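Local coordinates for Alr1585 protein (Nostoc sp., PDB 5C2I) that probably uses its haem to reduce peroxide and oxidise dyes and related substrates, as a tetrameric dye-decolorizing (DyP-type) peroxidase, at residues Q31-R40 against G90-L98; G39-F50 against S146-D157. The protein carries 1 engineered substitution. All blocks are in the same frame, centred on the assembly; numbering follows the deposited sequence.

Contact 1. Residues Q31-R40 against G90-L98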
# COMPACT_ATOMS: atom_id res chain seq x y z
N GLN A 31 -19.89 11.62 29.17
CA GLN A 31 -19.11 11.79 27.93
C GLN A 31 -18.43 10.47 27.51
O GLN A 31 -18.09 9.63 28.33
CB GLN A 31 -18.03 12.86 28.10
CG GLN A 31 -18.57 14.26 28.23
CD GLN A 31 -17.49 15.31 28.10
OE1 GLN A 31 -16.75 15.34 27.11
NE2 GLN A 31 -17.40 16.18 29.08
N GLY A 32 -18.24 10.29 26.21
CA GLY A 32 -17.47 9.20 25.65
C GLY A 32 -15.98 9.29 25.94
O GLY A 32 -15.51 10.25 26.57
N ASN A 33 -15.24 8.26 25.51
CA ASN A 33 -13.78 8.15 25.65
C ASN A 33 -13.32 7.85 27.07
O ASN A 33 -12.11 7.71 27.31
CB ASN A 33 -13.08 9.43 25.13
CG ASN A 33 -11.61 9.23 24.80
OD1 ASN A 33 -11.19 8.18 24.30
ND2 ASN A 33 -10.83 10.28 25.03
N ILE A 34 -14.25 7.66 27.99
CA ILE A 34 -13.91 7.41 29.37
C ILE A 34 -14.00 5.89 29.65
O ILE A 34 -12.99 5.26 29.85
CB ILE A 34 -14.79 8.24 30.31
CG1 ILE A 34 -14.53 9.75 30.08
CG2 ILE A 34 -14.50 7.91 31.77
CD1 ILE A 34 -15.59 10.69 30.70
N LEU A 35 -15.21 5.32 29.59
CA LEU A 35 -15.39 3.89 29.77
C LEU A 35 -14.80 3.05 28.64
O LEU A 35 -14.40 1.90 28.88
CB LEU A 35 -16.86 3.53 29.95
CG LEU A 35 -17.54 4.20 31.14
CD1 LEU A 35 -18.99 3.76 31.22
CD2 LEU A 35 -16.81 3.94 32.45
N LYS A 36 -14.77 3.62 27.43
CA LYS A 36 -14.16 2.98 26.28
C LYS A 36 -13.57 4.06 25.42
O LYS A 36 -14.20 5.09 25.16
CB LYS A 36 -15.22 2.17 25.49
CG LYS A 36 -14.69 1.47 24.23
CD LYS A 36 -15.62 0.33 23.81
CE LYS A 36 -15.31 -0.19 22.41
NZ LYS A 36 -13.87 -0.61 22.35
N GLY A 37 -12.36 3.83 24.94
CA GLY A 37 -11.66 4.81 24.10
C GLY A 37 -12.38 5.12 22.80
O GLY A 37 -13.06 4.26 22.24
N HIS A 38 -12.28 6.36 22.33
CA HIS A 38 -13.00 6.76 21.10
C HIS A 38 -12.54 5.97 19.86
O HIS A 38 -13.29 5.84 18.92
CB HIS A 38 -12.96 8.28 20.85
CG HIS A 38 -11.59 8.86 20.65
ND1 HIS A 38 -10.80 8.55 19.56
CD2 HIS A 38 -10.90 9.79 21.35
CE1 HIS A 38 -9.67 9.24 19.62
NE2 HIS A 38 -9.71 10.00 20.70
N GLY A 39 -11.33 5.44 19.90
CA GLY A 39 -10.79 4.60 18.83
C GLY A 39 -10.53 5.26 17.47
O GLY A 39 -10.41 4.56 16.46
N ARG A 40 -10.55 6.59 17.39
CA ARG A 40 -10.34 7.28 16.11
C ARG A 40 -8.85 7.45 15.89
O ARG A 40 -8.07 7.62 16.84
CB ARG A 40 -11.05 8.64 16.07
CG ARG A 40 -12.54 8.66 16.47
CD ARG A 40 -13.48 7.86 15.58
NE ARG A 40 -14.85 8.02 16.12
CZ ARG A 40 -15.80 8.83 15.66
NH1 ARG A 40 -15.64 9.58 14.56
NH2 ARG A 40 -16.94 8.94 16.31
N GLY A 90 -19.77 7.64 11.63
CA GLY A 90 -20.54 8.58 12.42
C GLY A 90 -20.02 10.00 12.34
O GLY A 90 -19.15 10.33 11.54
N ASP A 91 -20.60 10.84 13.17
CA ASP A 91 -20.12 12.21 13.36
C ASP A 91 -18.69 12.17 13.90
O ASP A 91 -18.23 11.12 14.40
CB ASP A 91 -20.99 12.93 14.39
CG ASP A 91 -22.44 13.11 13.95
OD1 ASP A 91 -22.72 13.14 12.74
OD2 ASP A 91 -23.30 13.21 14.85
N VAL A 92 -18.00 13.31 13.88
CA VAL A 92 -16.78 13.45 14.65
C VAL A 92 -17.05 13.12 16.09
O VAL A 92 -18.17 13.28 16.59
CB VAL A 92 -16.14 14.88 14.61
CG1 VAL A 92 -15.58 15.18 13.25
CG2 VAL A 92 -17.08 15.96 15.05
N PHE A 93 -16.01 12.68 16.77
CA PHE A 93 -16.06 12.45 18.19
C PHE A 93 -15.62 13.72 18.91
O PHE A 93 -14.65 14.36 18.49
CB PHE A 93 -15.12 11.30 18.58
CG PHE A 93 -15.14 10.99 20.05
CD1 PHE A 93 -14.35 11.73 20.94
CD2 PHE A 93 -16.10 10.13 20.56
CE1 PHE A 93 -14.51 11.59 22.30
CE2 PHE A 93 -16.21 9.92 21.93
CZ PHE A 93 -15.40 10.64 22.79
N ALA A 94 -16.29 14.09 20.01
CA ALA A 94 -15.83 15.27 20.78
C ALA A 94 -15.98 15.10 22.29
O ALA A 94 -17.03 14.62 22.78
CB ALA A 94 -16.55 16.52 20.31
N ASN A 95 -14.98 15.59 23.02
CA ASN A 95 -15.01 15.73 24.47
C ASN A 95 -14.80 17.22 24.80
O ASN A 95 -14.19 17.98 24.03
CB ASN A 95 -13.85 15.02 25.16
CG ASN A 95 -14.00 13.53 25.33
OD1 ASN A 95 -13.05 12.78 25.09
ND2 ASN A 95 -15.15 13.08 25.84
N PHE A 96 -15.24 17.60 25.98
CA PHE A 96 -14.93 18.92 26.54
C PHE A 96 -14.56 18.76 28.02
O PHE A 96 -15.31 18.14 28.79
CB PHE A 96 -16.13 19.84 26.40
CG PHE A 96 -15.89 21.25 26.91
CD1 PHE A 96 -15.23 22.16 26.13
CD2 PHE A 96 -16.31 21.63 28.17
CE1 PHE A 96 -14.94 23.43 26.61
CE2 PHE A 96 -16.08 22.91 28.64
CZ PHE A 96 -15.40 23.81 27.85
N PHE A 97 -13.42 19.34 28.40
CA PHE A 97 -12.92 19.26 29.78
C PHE A 97 -12.69 20.64 30.38
O PHE A 97 -12.27 21.57 29.66
CB PHE A 97 -11.61 18.49 29.82
CG PHE A 97 -11.61 17.17 29.07
CD1 PHE A 97 -12.05 16.02 29.66
CD2 PHE A 97 -11.12 17.09 27.76
CE1 PHE A 97 -12.04 14.82 28.95
CE2 PHE A 97 -11.07 15.91 27.08
CZ PHE A 97 -11.54 14.75 27.66
N LEU A 98 -12.92 20.77 31.68
CA LEU A 98 -12.64 22.00 32.43
C LEU A 98 -11.58 21.78 33.47
O LEU A 98 -11.58 20.76 34.17
CB LEU A 98 -13.91 22.53 33.13
CG LEU A 98 -14.97 23.11 32.19
CD1 LEU A 98 -16.30 23.24 32.90
CD2 LEU A 98 -14.52 24.45 31.63
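The edge strand 93-98 of the ferredoxin-like sheet in the first dimeric alpha+beta barrel domain is bordered by the irregular loop 31-40, and Q31 shows how a loop without strand geometry can still pair with the backbone of an outermost strand at one residue. Its carboxamide takes the place of a backbone partner for F96: OE1 accepts from F96 N, while NE2 gives an almost straight bond (172°) to F96 O at 2.9 Å, lying in the plane of that carbonyl. The chain reaches this far because it runs extended beyond CG (chi2 -168°). N95 ND2 approaches the same OE1 from above the carbonyl plane, 3.0 Å away, so two N-H groups grip this oxygen; the second hydrogen of ND2 goes to G32 O at 2.9 Å and 175°. One asparagine thus joins two successive loop residues, and its OD1 adds a weak bond from N33 ND2.

F93 fills the middle. H38 CB sits over the centre of the F93 ring, 3.5 Å from the centroid, a CH-pi contact, whereas the two rings themselves meet obliquely. CZ at the far end of F93 abuts G32 C and N33 CB, both 3.5 Å away. Beyond F93, the guanidinium of R40 holds D91 O end-on with NH1 (3.0 Å) and NH2 (3.2 Å), the oxygen lying in the guanidinium plane, and F93 CB rests against one face of the group. E79 provides R40 NH2 with a carboxylate partner as well.

Strand 150-156 pairs with strand 93-98, and its A155 packs against H38. At the other end, Q31 NE2 also bonds P459 O, and its side chain meets A458 of strand 448-458 and L464 of helix 461-465, so this loop links the sheet to C-terminal elements.

Contact 2. Residues G39-F50 against S146-D157; sequences GRDHSVHLFLQF and SEIHALVLIADD
F47 and L151 form a non-hydrogen-bonded pair between the antiparallel strands 42-50 and 150-156; their side chains run alongside each other on one face, and L151 CD1 stands 3.8 Å above the centre of the F47 ring. CG of L151 is anti to the backbone N (chi1 170°), and the bend that follows at chi2 brings CD1 over the ring, while I148 CG2 comes in at the ring edge. H45 and L153 repeat this arrangement. On the other face L48 and V152 cross, CD1 to CG2 at 3.7 Å.

The regular ladder ends in a classic beta bulge, where H149 and A150 both face L48. Here the H149 ring accepts from F50 N at ND1 (2.9 Å), receives Q49 CG over one face, and donates from NE2 to E147 OE2 at 2.8 Å. The extended Q49 chain carries NE2 to E147 O in a nearly straight bond (177°). A leucine in place of H149 would probably leave F50 N and the E147 carboxylate without their shared partner and the bulge less firmly fixed.

At the opposite end D156 OD1 and R40 NH1 form a long, weak salt bridge (3.4 Å); R40 is held chiefly by D91 O, and D156 OD2 by D158 N. D41 OD2 lies only 3.4 Å from D157 OD1, a repulsion probably offset in part by the D41 N bond to D157 OD1 (2.8 Å) and by a water donating to D157 OD2.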
# COMPACT_ATOMS: atom_id res chain seq x y z
N GLY A 39 -11.33 5.44 19.90
CA GLY A 39 -10.79 4.60 18.83
C GLY A 39 -10.53 5.26 17.47
O GLY A 39 -10.41 4.56 16.46
N ARG A 40 -10.55 6.59 17.39
CA ARG A 40 -10.34 7.28 16.11
C ARG A 40 -8.85 7.45 15.89
O ARG A 40 -8.07 7.62 16.84
CB ARG A 40 -11.05 8.64 16.07
CG ARG A 40 -12.54 8.66 16.47
CD ARG A 40 -13.48 7.86 15.58
NE ARG A 40 -14.85 8.02 16.12
CZ ARG A 40 -15.80 8.83 15.66
NH1 ARG A 40 -15.64 9.58 14.56
NH2 ARG A 40 -16.94 8.94 16.31
N ASP A 41 -8.46 7.47 14.63
CA ASP A 41 -7.04 7.53 14.27
C ASP A 41 -6.37 8.89 14.41
O ASP A 41 -5.16 8.98 14.49
CB ASP A 41 -6.86 7.07 12.83
CG ASP A 41 -6.91 5.57 12.70
OD1 ASP A 41 -6.34 4.87 13.60
OD2 ASP A 41 -7.51 5.11 11.70
N HIS A 42 -7.15 9.94 14.47
CA HIS A 42 -6.61 11.30 14.52
C HIS A 42 -7.39 12.11 15.53
O HIS A 42 -8.61 11.94 15.68
CB HIS A 42 -6.69 11.96 13.16
CG HIS A 42 -5.87 11.30 12.12
ND1 HIS A 42 -4.52 11.53 11.99
CD2 HIS A 42 -6.20 10.38 11.19
CE1 HIS A 42 -4.04 10.74 11.04
NE2 HIS A 42 -5.04 10.04 10.53
N SER A 43 -6.70 13.00 16.22
CA SER A 43 -7.38 13.88 17.11
C SER A 43 -6.73 15.25 17.14
O SER A 43 -5.58 15.43 16.69
CB SER A 43 -7.41 13.27 18.49
OG SER A 43 -6.12 13.15 18.96
N VAL A 44 -7.53 16.20 17.57
CA VAL A 44 -7.06 17.58 17.77
C VAL A 44 -7.38 17.93 19.21
O VAL A 44 -8.51 17.70 19.69
CB VAL A 44 -7.71 18.57 16.80
CG1 VAL A 44 -7.31 20.01 17.09
CG2 VAL A 44 -7.38 18.20 15.34
N HIS A 45 -6.39 18.49 19.88
CA HIS A 45 -6.51 18.95 21.26
C HIS A 45 -6.33 20.46 21.25
O HIS A 45 -5.27 20.94 20.85
CB HIS A 45 -5.41 18.32 22.12
CG HIS A 45 -5.49 16.84 22.21
ND1 HIS A 45 -4.43 16.09 22.68
CD2 HIS A 45 -6.46 15.96 21.86
CE1 HIS A 45 -4.78 14.81 22.65
NE2 HIS A 45 -5.99 14.71 22.15
N LEU A 46 -7.37 21.20 21.66
CA LEU A 46 -7.31 22.66 21.76
C LEU A 46 -7.40 23.08 23.21
O LEU A 46 -8.42 22.85 23.88
CB LEU A 46 -8.43 23.29 20.96
CG LEU A 46 -8.60 22.90 19.51
CD1 LEU A 46 -9.86 23.51 18.92
CD2 LEU A 46 -7.36 23.30 18.71
N PHE A 47 -6.33 23.69 23.71
CA PHE A 47 -6.29 24.18 25.07
C PHE A 47 -6.70 25.63 25.07
O PHE A 47 -6.19 26.43 24.28
CB PHE A 47 -4.89 24.05 25.66
CG PHE A 47 -4.49 22.63 25.91
CD1 PHE A 47 -3.92 21.86 24.89
CD2 PHE A 47 -4.71 22.06 27.12
CE1 PHE A 47 -3.57 20.53 25.11
CE2 PHE A 47 -4.40 20.72 27.34
CZ PHE A 47 -3.81 19.97 26.36
N LEU A 48 -7.63 25.97 25.95
CA LEU A 48 -8.28 27.25 25.94
C LEU A 48 -8.08 28.04 27.18
O LEU A 48 -8.05 27.50 28.27
CB LEU A 48 -9.79 27.06 25.81
CG LEU A 48 -10.27 26.16 24.70
CD1 LEU A 48 -11.81 26.15 24.73
CD2 LEU A 48 -9.78 26.64 23.34
N GLN A 49 -7.94 29.35 27.00
CA GLN A 49 -8.10 30.35 28.05
C GLN A 49 -9.19 31.32 27.62
O GLN A 49 -9.06 32.03 26.58
CB GLN A 49 -6.83 31.13 28.26
CG GLN A 49 -6.86 32.11 29.41
CD GLN A 49 -5.53 32.84 29.51
OE1 GLN A 49 -5.41 33.97 29.10
NE2 GLN A 49 -4.51 32.18 30.02
N PHE A 50 -10.27 31.33 28.38
CA PHE A 50 -11.41 32.19 28.04
C PHE A 50 -11.06 33.66 28.23
O PHE A 50 -10.27 34.03 29.10
CB PHE A 50 -12.64 31.77 28.86
CG PHE A 50 -13.08 30.35 28.58
CD1 PHE A 50 -13.46 29.96 27.29
CD2 PHE A 50 -13.14 29.41 29.58
CE1 PHE A 50 -13.85 28.66 27.02
CE2 PHE A 50 -13.54 28.11 29.31
CZ PHE A 50 -13.89 27.73 28.03
N SER A 146 0.64 28.97 30.19
CA SER A 146 -0.54 29.82 30.37
C SER A 146 -1.49 29.20 31.38
O SER A 146 -1.43 28.01 31.63
CB SER A 146 -1.30 29.95 29.05
OG SER A 146 -0.53 30.71 28.12
N GLU A 147 -2.37 30.02 31.95
CA GLU A 147 -3.46 29.52 32.75
C GLU A 147 -4.47 28.88 31.76
O GLU A 147 -4.96 29.53 30.86
CB GLU A 147 -4.12 30.64 33.55
CG GLU A 147 -5.30 30.14 34.37
CD GLU A 147 -5.92 31.21 35.25
OE1 GLU A 147 -5.18 31.78 36.08
OE2 GLU A 147 -7.16 31.45 35.15
N ILE A 148 -4.66 27.58 31.90
CA ILE A 148 -5.53 26.84 31.02
C ILE A 148 -6.88 26.65 31.70
O ILE A 148 -6.94 26.20 32.85
CB ILE A 148 -4.89 25.51 30.66
CG1 ILE A 148 -3.62 25.77 29.85
CG2 ILE A 148 -5.86 24.62 29.89
CD1 ILE A 148 -2.80 24.51 29.61
N HIS A 149 -7.93 26.99 30.98
CA HIS A 149 -9.30 26.84 31.49
C HIS A 149 -10.00 25.57 31.07
O HIS A 149 -10.86 25.04 31.77
CB HIS A 149 -10.14 28.05 31.07
CG HIS A 149 -9.71 29.34 31.71
ND1 HIS A 149 -10.02 30.57 31.19
CD2 HIS A 149 -8.99 29.59 32.83
CE1 HIS A 149 -9.52 31.52 31.95
NE2 HIS A 149 -8.89 30.95 32.96
N ALA A 150 -9.68 25.10 29.86
CA ALA A 150 -10.43 24.02 29.25
C ALA A 150 -9.66 23.35 28.15
O ALA A 150 -8.69 23.91 27.62
CB ALA A 150 -11.75 24.57 28.71
N LEU A 151 -10.10 22.14 27.82
CA LEU A 151 -9.56 21.39 26.72
C LEU A 151 -10.74 20.95 25.86
O LEU A 151 -11.66 20.27 26.35
CB LEU A 151 -8.76 20.21 27.22
CG LEU A 151 -8.29 19.13 26.19
CD1 LEU A 151 -7.42 19.66 25.06
CD2 LEU A 151 -7.57 17.99 26.92
N VAL A 152 -10.66 21.23 24.56
CA VAL A 152 -11.55 20.65 23.58
C VAL A 152 -10.81 19.51 22.86
O VAL A 152 -9.70 19.69 22.35
CB VAL A 152 -11.97 21.71 22.57
CG1 VAL A 152 -12.85 21.14 21.50
CG2 VAL A 152 -12.70 22.84 23.28
N LEU A 153 -11.45 18.35 22.76
CA LEU A 153 -10.86 17.19 22.06
C LEU A 153 -11.83 16.81 20.95
O LEU A 153 -13.00 16.54 21.21
CB LEU A 153 -10.64 16.04 23.04
CG LEU A 153 -10.02 14.73 22.52
CD1 LEU A 153 -9.43 13.96 23.70
CD2 LEU A 153 -11.03 13.86 21.77
N ILE A 154 -11.34 16.80 19.71
CA ILE A 154 -12.11 16.38 18.55
C ILE A 154 -11.35 15.31 17.79
O ILE A 154 -10.14 15.44 17.59
CB ILE A 154 -12.37 17.55 17.58
CG1 ILE A 154 -13.00 18.73 18.34
CG2 ILE A 154 -13.38 17.14 16.50
CD1 ILE A 154 -12.00 19.76 18.67
N ALA A 155 -12.02 14.22 17.41
CA ALA A 155 -11.37 13.09 16.82
C ALA A 155 -12.17 12.46 15.69
O ALA A 155 -13.40 12.50 15.67
CB ALA A 155 -11.02 12.04 17.91
N ASP A 156 -11.45 11.90 14.74
CA ASP A 156 -12.05 11.33 13.57
C ASP A 156 -10.99 10.49 12.84
O ASP A 156 -9.82 10.77 12.93
CB ASP A 156 -12.56 12.39 12.61
CG ASP A 156 -13.66 11.86 11.69
OD1 ASP A 156 -14.85 11.82 12.13
OD2 ASP A 156 -13.37 11.39 10.57
N ASP A 157 -11.44 9.46 12.11
CA ASP A 157 -10.50 8.69 11.27
C ASP A 157 -10.05 9.42 10.00
O ASP A 157 -8.96 9.14 9.50
CB ASP A 157 -11.12 7.35 10.88
CG ASP A 157 -11.26 6.40 12.09
OD1 ASP A 157 -10.43 6.40 12.99
OD2 ASP A 157 -12.24 5.65 12.08
O HOH W 1 -12.58 4.28 14.29
O HOH W 2 -14.20 8.61 12.27
O HOH W 3 -2.21 32.85 31.76

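Overall arrangement
Contacts 1 and 2 illustrate how a sheet can be built outward from paired central strands. Their centres are 11 Å apart, and strand 150-156 serves both: it pairs with 42-50 in contact 2 and, on its other edge, with the 93-98 strand of contact 1, where F93 N lies 2.8 Å from A155 O and N95 N 2.8 Å from L153 O, both probable hydrogen bonds. G39 and R40 belong to both contacts, as loop 31-40 leads directly into strand 42-50. The haem is not part of either contact: the H45 side chain is about 14 Å from it, and H45 ND1 is hydrogen-bonded to Y256 of strand 250-261.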